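Local coordinates for HD domain protein (Enterococcus faecalis, PDB 4LRL) that probably hydrolyses deoxyribonucleoside triphosphates as an allosterically regulated HD-domain phosphohydrolase, seen here with dGTP, dTTP and nickel bound, at residues R66-K71 against D135-Y141; Y211-A216 against M262-Y267; Y255-R259 against Y396-R400. One frame throughout, in Å; residues are numbered along the deposited sequence.

Interaction 1 of 3, residues R66-K71 against D135-Y141; sequences RLRRIK and DVGHGPY. With NI (nickel (II) ion), chain N; DGT (2'-deoxyguanosine-5'-triphosphate), chain O.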
# COMPACT_ATOMS: atom_id res chain seq x y z
N ARG C 66 10.87 -27.18 11.96
CA ARG C 66 10.25 -26.96 13.27
C ARG C 66 10.15 -25.47 13.61
O ARG C 66 9.39 -25.07 14.50
CB ARG C 66 10.96 -27.76 14.37
CG ARG C 66 12.39 -27.38 14.64
CD ARG C 66 12.71 -27.45 16.12
NE ARG C 66 13.67 -26.41 16.46
CZ ARG C 66 13.86 -25.87 17.66
NH1 ARG C 66 14.77 -24.92 17.78
NH2 ARG C 66 13.15 -26.26 18.73
N LEU C 67 10.88 -24.64 12.87
CA LEU C 67 10.74 -23.20 12.98
C LEU C 67 9.34 -22.71 12.56
O LEU C 67 8.96 -21.61 12.90
CB LEU C 67 11.86 -22.48 12.20
CG LEU C 67 13.31 -22.78 12.60
CD1 LEU C 67 14.31 -21.93 11.80
CD2 LEU C 67 13.54 -22.63 14.12
N ARG C 68 8.58 -23.53 11.84
CA ARG C 68 7.17 -23.22 11.56
C ARG C 68 6.35 -23.14 12.83
O ARG C 68 5.38 -22.39 12.92
CB ARG C 68 6.53 -24.26 10.65
CG ARG C 68 7.01 -24.23 9.22
CD ARG C 68 6.59 -25.51 8.53
NE ARG C 68 6.92 -25.56 7.11
CZ ARG C 68 6.21 -24.99 6.15
NH1 ARG C 68 5.12 -24.29 6.44
NH2 ARG C 68 6.60 -25.12 4.88
N ARG C 69 6.75 -23.94 13.82
CA ARG C 69 6.01 -24.08 15.07
C ARG C 69 6.49 -23.12 16.16
O ARG C 69 6.19 -23.30 17.35
CB ARG C 69 6.06 -25.55 15.53
CG ARG C 69 5.47 -26.51 14.51
CD ARG C 69 5.32 -27.93 15.02
NE ARG C 69 6.60 -28.57 15.31
CZ ARG C 69 7.39 -29.15 14.40
NH1 ARG C 69 7.04 -29.17 13.11
NH2 ARG C 69 8.53 -29.70 14.78
N ILE C 70 7.23 -22.09 15.76
CA ILE C 70 7.75 -21.12 16.71
C ILE C 70 7.52 -19.71 16.19
O ILE C 70 7.99 -19.35 15.10
CB ILE C 70 9.26 -21.35 17.01
CG1 ILE C 70 9.48 -22.75 17.62
CG2 ILE C 70 9.80 -20.28 17.94
CD1 ILE C 70 10.94 -23.13 17.83
N LYS C 71 6.77 -18.91 16.95
CA LYS C 71 6.44 -17.54 16.56
C LYS C 71 7.69 -16.70 16.56
O LYS C 71 8.54 -16.85 17.43
CB LYS C 71 5.41 -16.91 17.48
CG LYS C 71 3.96 -17.31 17.20
CD LYS C 71 2.98 -16.53 18.09
CE LYS C 71 3.02 -17.01 19.56
NZ LYS C 71 2.81 -18.50 19.77
N ASP C 135 19.02 -18.60 12.53
CA ASP C 135 18.14 -18.59 13.70
C ASP C 135 17.67 -19.99 14.08
O ASP C 135 16.74 -20.13 14.88
CB ASP C 135 16.90 -17.74 13.41
CG ASP C 135 17.15 -16.26 13.59
OD1 ASP C 135 18.15 -15.85 14.23
OD2 ASP C 135 16.31 -15.48 13.07
N VAL C 136 18.32 -21.01 13.53
CA VAL C 136 17.87 -22.39 13.72
C VAL C 136 17.92 -22.85 15.20
O VAL C 136 17.18 -23.73 15.59
CB VAL C 136 18.62 -23.37 12.76
CG1 VAL C 136 19.97 -23.79 13.31
CG2 VAL C 136 17.76 -24.57 12.44
N GLY C 137 18.77 -22.22 16.01
CA GLY C 137 18.91 -22.58 17.42
C GLY C 137 17.91 -21.93 18.37
O GLY C 137 17.95 -22.19 19.57
N HIS C 138 17.04 -21.08 17.84
CA HIS C 138 15.98 -20.47 18.65
C HIS C 138 14.94 -21.51 19.04
O HIS C 138 14.50 -22.29 18.20
CB HIS C 138 15.27 -19.37 17.87
CG HIS C 138 16.00 -18.06 17.83
ND1 HIS C 138 16.14 -17.25 18.95
CD2 HIS C 138 16.56 -17.38 16.81
CE1 HIS C 138 16.78 -16.15 18.61
NE2 HIS C 138 17.05 -16.20 17.31
N GLY C 139 14.55 -21.51 20.32
CA GLY C 139 13.44 -22.33 20.79
C GLY C 139 12.23 -21.45 21.03
O GLY C 139 12.25 -20.28 20.67
N PRO C 140 11.17 -22.01 21.65
CA PRO C 140 9.95 -21.24 21.90
C PRO C 140 10.22 -20.05 22.82
O PRO C 140 11.02 -20.18 23.76
CB PRO C 140 9.04 -22.25 22.61
CG PRO C 140 9.98 -23.26 23.23
CD PRO C 140 11.08 -23.37 22.22
N TYR C 141 9.58 -18.91 22.55
CA TYR C 141 9.71 -17.70 23.36
C TYR C 141 11.16 -17.53 23.81
O TYR C 141 11.47 -17.55 25.01
CB TYR C 141 8.76 -17.73 24.56
CG TYR C 141 7.32 -17.94 24.14
CD1 TYR C 141 6.75 -19.20 24.20
CD2 TYR C 141 6.55 -16.88 23.65
CE1 TYR C 141 5.44 -19.41 23.81
CE2 TYR C 141 5.23 -17.09 23.25
CZ TYR C 141 4.69 -18.36 23.34
OH TYR C 141 3.40 -18.59 22.96
NI NI N . 16.85 -13.46 12.28
PG DGT O . 8.65 -31.57 -5.88
O1G DGT O . 9.03 -33.03 -5.73
O2G DGT O . 9.55 -30.60 -5.14
O3G DGT O . 8.36 -31.19 -7.32
O3B DGT O . 7.25 -31.46 -5.10
PB DGT O . 6.20 -30.28 -5.42
O1B DGT O . 6.92 -29.13 -6.07
O2B DGT O . 5.00 -30.90 -6.11
O3A DGT O . 5.70 -29.87 -3.94
PA DGT O . 6.65 -29.28 -2.78
O1A DGT O . 8.04 -29.06 -3.27
O2A DGT O . 6.44 -30.11 -1.53
O5' DGT O . 5.97 -27.84 -2.53
C5' DGT O . 5.55 -27.03 -3.62
C4' DGT O . 5.06 -25.67 -3.13
O4' DGT O . 5.15 -25.60 -1.71
C3' DGT O . 5.93 -24.55 -3.68
O3' DGT O . 5.08 -23.54 -4.25
C2' DGT O . 6.70 -24.00 -2.50
C1' DGT O . 5.80 -24.38 -1.33
N9 DGT O . 6.49 -24.56 -0.03
C8 DGT O . 6.26 -23.82 1.07
N7 DGT O . 7.01 -24.22 2.11
C5 DGT O . 7.75 -25.25 1.68
C6 DGT O . 8.77 -26.14 2.29
O6 DGT O . 9.09 -25.99 3.48
N1 DGT O . 9.30 -27.09 1.51
C2 DGT O . 8.95 -27.26 0.21
N2 DGT O . 9.54 -28.24 -0.51
N3 DGT O . 8.02 -26.47 -0.40
C4 DGT O . 7.41 -25.47 0.27
O HOH W 1 7.96 -18.13 20.14
O HOH W 2 17.82 -12.98 14.13
O HOH W 3 15.22 -12.71 13.90

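Interaction 2 of 3, residues Y211-A216 against M262-Y267; sequences YLLRDA and MYVQVY. With TTP (thymidine-5'-triphosphate), chain S.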
# COMPACT_ATOMS: atom_id res chain seq x y z
N TYR C 211 13.43 -8.90 9.17
CA TYR C 211 12.47 -8.83 10.28
C TYR C 211 11.82 -7.46 10.40
O TYR C 211 10.64 -7.38 10.73
CB TYR C 211 13.00 -9.39 11.62
CG TYR C 211 14.08 -8.64 12.35
CD1 TYR C 211 13.85 -7.36 12.89
CD2 TYR C 211 15.31 -9.23 12.58
CE1 TYR C 211 14.86 -6.69 13.60
CE2 TYR C 211 16.32 -8.57 13.28
CZ TYR C 211 16.09 -7.30 13.78
OH TYR C 211 17.11 -6.67 14.48
N LEU C 212 12.55 -6.40 10.09
CA LEU C 212 11.93 -5.07 10.12
C LEU C 212 10.75 -4.99 9.14
O LEU C 212 9.67 -4.56 9.51
CB LEU C 212 12.95 -3.95 9.88
CG LEU C 212 13.96 -3.78 11.03
CD1 LEU C 212 15.11 -2.85 10.61
CD2 LEU C 212 13.34 -3.31 12.37
N LEU C 213 10.97 -5.46 7.91
CA LEU C 213 9.93 -5.44 6.90
C LEU C 213 8.80 -6.41 7.23
O LEU C 213 7.63 -6.06 7.11
CB LEU C 213 10.52 -5.76 5.53
CG LEU C 213 11.43 -4.70 4.88
CD1 LEU C 213 12.20 -5.32 3.70
CD2 LEU C 213 10.60 -3.48 4.43
N ARG C 214 9.18 -7.63 7.61
CA ARG C 214 8.22 -8.71 7.88
C ARG C 214 7.42 -8.43 9.15
O ARG C 214 6.20 -8.63 9.18
CB ARG C 214 8.95 -10.06 7.98
CG ARG C 214 8.02 -11.28 8.19
CD ARG C 214 8.79 -12.62 8.04
NE ARG C 214 9.66 -12.60 6.85
CZ ARG C 214 9.27 -12.96 5.64
NH1 ARG C 214 10.12 -12.89 4.63
NH2 ARG C 214 8.03 -13.40 5.42
N ASP C 215 8.10 -7.99 10.21
CA ASP C 215 7.41 -7.62 11.43
C ASP C 215 6.43 -6.46 11.19
O ASP C 215 5.32 -6.48 11.71
CB ASP C 215 8.39 -7.30 12.55
CG ASP C 215 9.22 -8.50 12.96
OD1 ASP C 215 8.89 -9.64 12.55
OD2 ASP C 215 10.22 -8.31 13.68
N ALA C 216 6.84 -5.49 10.38
CA ALA C 216 5.96 -4.39 9.99
C ALA C 216 4.78 -4.90 9.18
O ALA C 216 3.64 -4.47 9.41
CB ALA C 216 6.72 -3.32 9.22
N MET C 262 10.01 0.85 14.67
CA MET C 262 9.64 -0.53 15.04
C MET C 262 9.96 -0.83 16.52
O MET C 262 9.10 -1.35 17.25
CB MET C 262 10.30 -1.57 14.12
CG MET C 262 9.71 -1.71 12.71
SD MET C 262 7.94 -2.14 12.61
CE MET C 262 7.98 -3.68 13.54
N TYR C 263 11.19 -0.51 16.97
CA TYR C 263 11.59 -0.64 18.38
C TYR C 263 10.57 -0.00 19.32
O TYR C 263 9.98 -0.70 20.14
CB TYR C 263 12.95 0.02 18.64
CG TYR C 263 14.17 -0.75 18.16
CD1 TYR C 263 14.11 -1.59 17.05
CD2 TYR C 263 15.40 -0.58 18.79
CE1 TYR C 263 15.22 -2.27 16.59
CE2 TYR C 263 16.54 -1.26 18.34
CZ TYR C 263 16.43 -2.11 17.24
OH TYR C 263 17.53 -2.79 16.77
N VAL C 264 10.37 1.32 19.16
CA VAL C 264 9.53 2.11 20.07
C VAL C 264 8.04 1.76 20.02
O VAL C 264 7.37 1.81 21.05
CB VAL C 264 9.74 3.66 19.93
CG1 VAL C 264 11.15 4.06 20.30
CG2 VAL C 264 9.39 4.15 18.53
N GLN C 265 7.54 1.41 18.84
CA GLN C 265 6.11 1.18 18.64
C GLN C 265 5.72 -0.28 18.82
O GLN C 265 4.60 -0.57 19.25
CB GLN C 265 5.68 1.65 17.25
CG GLN C 265 5.58 3.16 17.13
CD GLN C 265 5.67 3.66 15.69
OE1 GLN C 265 5.39 2.93 14.73
NE2 GLN C 265 6.07 4.93 15.53
N VAL C 266 6.63 -1.18 18.49
CA VAL C 266 6.30 -2.60 18.50
C VAL C 266 7.09 -3.40 19.55
O VAL C 266 6.51 -3.83 20.55
CB VAL C 266 6.44 -3.24 17.09
CG1 VAL C 266 6.19 -4.76 17.13
CG2 VAL C 266 5.49 -2.54 16.13
N TYR C 267 8.39 -3.55 19.34
CA TYR C 267 9.21 -4.42 20.19
C TYR C 267 9.18 -4.02 21.66
O TYR C 267 9.22 -4.89 22.52
CB TYR C 267 10.66 -4.53 19.67
CG TYR C 267 10.79 -4.93 18.20
CD1 TYR C 267 11.78 -4.38 17.39
CD2 TYR C 267 9.90 -5.83 17.61
CE1 TYR C 267 11.90 -4.73 16.05
CE2 TYR C 267 10.01 -6.18 16.26
CZ TYR C 267 11.02 -5.62 15.49
OH TYR C 267 11.14 -5.96 14.16
PA TTP S . -2.64 0.87 22.39
O1A TTP S . -3.83 0.30 23.11
O2A TTP S . -1.26 0.54 22.89
O3A TTP S . -2.73 2.48 22.27
PB TTP S . -4.03 3.40 21.92
O1B TTP S . -4.74 2.82 20.72
O2B TTP S . -3.54 4.83 21.78
O3B TTP S . -5.05 3.30 23.20
PG TTP S . -4.73 2.87 24.74
O1G TTP S . -5.83 3.56 25.52
O2G TTP S . -3.33 3.40 25.04
O3G TTP S . -4.85 1.36 24.81
O5' TTP S . -2.72 0.38 20.86
C5' TTP S . -3.86 -0.29 20.32
C4' TTP S . -3.48 -0.92 18.99
O4' TTP S . -2.73 0.03 18.22
C3' TTP S . -2.60 -2.15 19.19
O3' TTP S . -3.02 -3.23 18.37
C2' TTP S . -1.23 -1.73 18.71
C1' TTP S . -1.48 -0.53 17.81
N1 TTP S . -0.38 0.42 17.94
C2 TTP S . 0.31 0.90 16.78
O2 TTP S . -0.02 0.51 15.63
N3 TTP S . 1.33 1.78 16.91
C4 TTP S . 1.70 2.21 18.14
O4 TTP S . 2.65 3.02 18.22
C5 TTP S . 1.04 1.75 19.29
C5M TTP S . 1.43 2.21 20.68
C6 TTP S . -0.01 0.85 19.17
O HOH W 4 17.71 -3.95 14.16

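Interaction 3 of 3, residues Y255-R259 against Y396-R400; sequences YIVSR and YDFYR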
# COMPACT_ATOMS: atom_id res chain seq x y z
N TYR C 255 16.16 3.33 6.47
CA TYR C 255 16.33 2.07 7.17
C TYR C 255 16.46 2.34 8.69
O TYR C 255 15.79 1.70 9.49
CB TYR C 255 17.50 1.26 6.62
CG TYR C 255 18.03 0.27 7.61
CD1 TYR C 255 17.35 -0.91 7.87
CD2 TYR C 255 19.22 0.52 8.30
CE1 TYR C 255 17.83 -1.83 8.79
CE2 TYR C 255 19.72 -0.39 9.24
CZ TYR C 255 19.02 -1.56 9.47
OH TYR C 255 19.49 -2.47 10.38
N ILE C 256 17.30 3.31 9.06
CA ILE C 256 17.47 3.65 10.48
C ILE C 256 16.16 4.18 11.10
O ILE C 256 15.81 3.85 12.21
CB ILE C 256 18.64 4.64 10.71
CG1 ILE C 256 19.97 3.99 10.31
CG2 ILE C 256 18.69 5.10 12.18
CD1 ILE C 256 20.41 2.83 11.20
N VAL C 257 15.44 5.00 10.35
CA VAL C 257 14.15 5.51 10.78
C VAL C 257 13.17 4.37 11.07
O VAL C 257 12.55 4.35 12.13
CB VAL C 257 13.60 6.53 9.76
CG1 VAL C 257 12.16 6.94 10.11
CG2 VAL C 257 14.48 7.75 9.74
N SER C 258 13.05 3.41 10.15
CA SER C 258 12.14 2.26 10.31
C SER C 258 12.53 1.41 11.51
O SER C 258 11.67 0.92 12.26
CB SER C 258 12.13 1.39 9.06
OG SER C 258 11.68 2.13 7.94
N ARG C 259 13.84 1.23 11.66
CA ARG C 259 14.42 0.46 12.75
C ARG C 259 13.97 1.06 14.07
O ARG C 259 13.41 0.35 14.91
CB ARG C 259 15.94 0.46 12.64
CG ARG C 259 16.64 -0.61 13.45
CD ARG C 259 18.15 -0.58 13.22
NE ARG C 259 18.90 -0.93 14.43
CZ ARG C 259 20.22 -1.08 14.46
NH1 ARG C 259 20.94 -0.95 13.35
NH2 ARG C 259 20.84 -1.39 15.60
N TYR C 396 17.17 -6.19 21.10
CA TYR C 396 17.19 -5.19 20.04
C TYR C 396 18.18 -4.07 20.37
O TYR C 396 17.92 -3.23 21.24
CB TYR C 396 15.78 -4.65 19.78
CG TYR C 396 14.81 -5.74 19.38
CD1 TYR C 396 14.77 -6.22 18.07
CD2 TYR C 396 13.94 -6.31 20.31
CE1 TYR C 396 13.90 -7.23 17.70
CE2 TYR C 396 13.06 -7.32 19.95
CZ TYR C 396 13.04 -7.77 18.64
OH TYR C 396 12.18 -8.78 18.26
N ASP C 397 19.32 -4.08 19.69
CA ASP C 397 20.39 -3.10 19.91
C ASP C 397 20.19 -1.82 19.09
O ASP C 397 19.77 -1.87 17.93
CB ASP C 397 21.75 -3.74 19.60
CG ASP C 397 21.91 -4.09 18.13
OD1 ASP C 397 21.04 -4.77 17.56
OD2 ASP C 397 22.92 -3.67 17.54
N PHE C 398 20.49 -0.68 19.70
CA PHE C 398 20.41 0.61 19.03
C PHE C 398 21.65 0.86 18.18
O PHE C 398 22.71 0.27 18.44
CB PHE C 398 20.26 1.74 20.04
CG PHE C 398 18.88 1.84 20.63
CD1 PHE C 398 17.86 2.47 19.93
CD2 PHE C 398 18.61 1.30 21.88
CE1 PHE C 398 16.58 2.56 20.48
CE2 PHE C 398 17.33 1.39 22.43
CZ PHE C 398 16.32 2.02 21.73
N TYR C 399 21.53 1.73 17.18
CA TYR C 399 22.67 2.13 16.38
C TYR C 399 23.58 3.10 17.16
O TYR C 399 23.22 4.25 17.38
CB TYR C 399 22.24 2.72 15.03
CG TYR C 399 23.41 2.98 14.10
CD1 TYR C 399 24.30 1.96 13.78
CD2 TYR C 399 23.63 4.25 13.57
CE1 TYR C 399 25.40 2.20 12.95
CE2 TYR C 399 24.72 4.50 12.72
CZ TYR C 399 25.60 3.46 12.42
OH TYR C 399 26.69 3.68 11.60
N ARG C 400 24.74 2.61 17.59
CA ARG C 400 25.74 3.43 18.27
C ARG C 400 27.12 3.21 17.66
O ARG C 400 27.91 2.41 18.18
CB ARG C 400 25.77 3.14 19.78
CG ARG C 400 26.53 4.20 20.56
CD ARG C 400 27.08 3.70 21.89
NE ARG C 400 26.02 3.24 22.77
CZ ARG C 400 26.08 3.24 24.10
NH1 ARG C 400 25.05 2.80 24.80
NH2 ARG C 400 27.16 3.70 24.73

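Interaction 1 of 3, residues R66-K71 against D135-Y141
Chi1 of Arg-66 is 64°, which sets CG between the backbone N and the carbonyl carbon; further bends along the chain carry the guanidinium to the backbone of 136-139, at the end of the Asp-135 to His-138 turn. Its NH1 gives Val-136 O, which lies at the guanidinium edge in plane, a weak hydrogen bond of 3.5 Å. His-138 O is nearer to NH1 of Arg-66, but the angle is poor for a bond. With chi1 at -61°, CG1 of Ile-70 lies beside the backbone N, which lets CD1 sit over one face of the Arg-66 guanidinium, offset toward its rim. The same methyl meets His-138 O, 3.7 Å from Ile-70 CD1, and CG2 of Ile-70 packs on Gly-139 O. Leu-67 pushes its two methyls at the start of the turn, with CD1 4.4 Å from Val-136 CG2.

Lys-71 curls at its last two torsions, and NZ donates to Tyr-141 OH at 3.2 Å, coming obliquely to the phenol ring; Asp-322 is its stronger, charged partner. A water accepts from Tyr-141 N at 3.0 Å and lies within hydrogen-bonding distance of Lys-71 O, to which it may donate. The type I turn from Asp-135 to His-138 begins at a metal ligand: Asp-135 OD2 binds nickel at 2.2 Å, and His-90, His-134 and Asp-207 complete the protein ligands, the HD signature. Arg-68 points elsewhere, its NH2 donating to O6 of the dGTP base at 3.0 Å, so one short segment borders both the metal-bearing turn and a nucleotide pocket.

Segment 66-71 leaves helix 62-65, while 135-141 links helix 124-133 to helix 142-149. Leu-67 also packs on helix 87-108, Arg-66 on helix 314-318, and Ile-70, Pro-140 and Tyr-141 on helix 322-332.

Interaction 2 of 3, residues Y211-A216 against M262-Y267
The phenol ring of Tyr-267 has Met-262 O above one face, offset toward the rim, while Leu-212 CD2 and Asp-215 OD2 lie at its edge near the ring plane. The Asp-215 carboxylate stands almost upright to that ring, the two planes 87° apart. Across this junction Tyr-267 OH donates to Asp-215 OD2 at 2.6 Å, and OD2 accepts on its anti lone pair, the one turned away from OD1. The other oxygen, OD1, accepts from His-85, so both carboxylate oxygens are engaged and the buried acid is held from two directions.

Tyr-211 crosses Tyr-267 obliquely, its CD1 3.3 Å from Tyr-267 OH. With chi1 at 70°, the Tyr-211 ring swings toward helix 249-267, where a water joins its OH at 2.8 Å to that of Tyr-263; this water donates to Tyr-263 OH at 2.9 Å. Next to the aromatic pair, Leu-212 and Met-262 slide past each other in opposite directions, with Leu-212 CD2 3.9 Å from Met-262 CB. Met-262 then bends at chi2 and chi3, bringing SD to 3.8 Å from Ala-216 CB and CE against Asp-215 CB.

Met-262 O accepts from both Val-266 N and Tyr-267 N, which reach it from opposite faces of its plane, in the wider pi-type turn at 263-267. Gln-265, on the same turn, touches the thymine O4 of dTTP through CG.

The two helix segments run 39° apart in direction, their axes 11.7 Å from each other at closest approach. The pair is a helix-helix interface joining the HD domain to the HD-associated region beside the metal site: helix 206-219 carries the metal ligand Asp-207, with Tyr-211 on the metal side, and Asp-215 also touches Leu-73, a dATP-binding residue.

Interaction 3 of 3, residues Y255-R259 against Y396-R400
Arg-259 NH2 donates to Asp-397 O at 2.6 Å, a nearly straight bond with an N-H...O angle of 166°. The acceptor lies in the guanidinium plane, but seen from the carbonyl the donor stands 42° above its plane and is not on a lone pair. Asp-397 O has a second donor in Tyr-263 OH. NH2 of Arg-259 also bonds Gln-203 OE1, and NE bonds with Tyr-263 OH; NH1, too, is satisfied, by a partner beyond the two segments.

The Asp-397 carboxylate adds a long salt bridge, OD2 3.6 Å from Arg-259 NH2. Its stronger partner is Arg-208, which binds OD1, while Gln-203 NE2 reaches OD2. Gln-203 thus ties to both the arginine and the aspartate. The buried charge of Arg-259 is probably balanced in part by this acid, with the carbonyl taking the direct bond.

Arg-259 CG is anti to the backbone N, chi1 -163°, and the chain extends toward the loop and bends at chi3 before the guanidinium. One guanidinium face is covered by Tyr-399, whose N lies 3.6 Å from Arg-259 NH2 and whose CB sits above the plane, offset toward the rim. The side chains of Tyr-399 and Ile-256 cross at about a right angle, with Tyr-399 CG 4.2 Å from Ile-256 CD1. Tyr-399 OH finds its partners beyond the contact, in Ile-410 N and Glu-421.

The loop 396-400, between strands 387-389 and 411-413, packs across helix 249-267. Leu-212 of helix 206-219 packs on Arg-259, and Leu-422 of helix 422-425 meets both Ile-256 and Tyr-399. Helix 427-434 touches the same two side chains, through Leu-432 and Val-429 respectively.

In the fold
Interactions 2 and 3 share helix 249-267 and touch directly: their centres lie 10 Å apart, and Tyr-263 OH reaches Asp-397 O at 2.7 Å, a probable hydrogen bond. The Tyr-267 and Tyr-396 rings stack across the same boundary, and Leu-212 packs on Tyr-255. Interaction 1 stands apart, its centre 18 Å from that of interaction 2 and 24 Å from that of interaction 3. The nickel site links it to interaction 2, for Asp-135 binds the metal and the side chain of Tyr-211 comes within about 5 Å of it. At the nucleotides, interaction 1 meets dGTP through Arg-68 and interaction 2 meets dTTP through Gln-265.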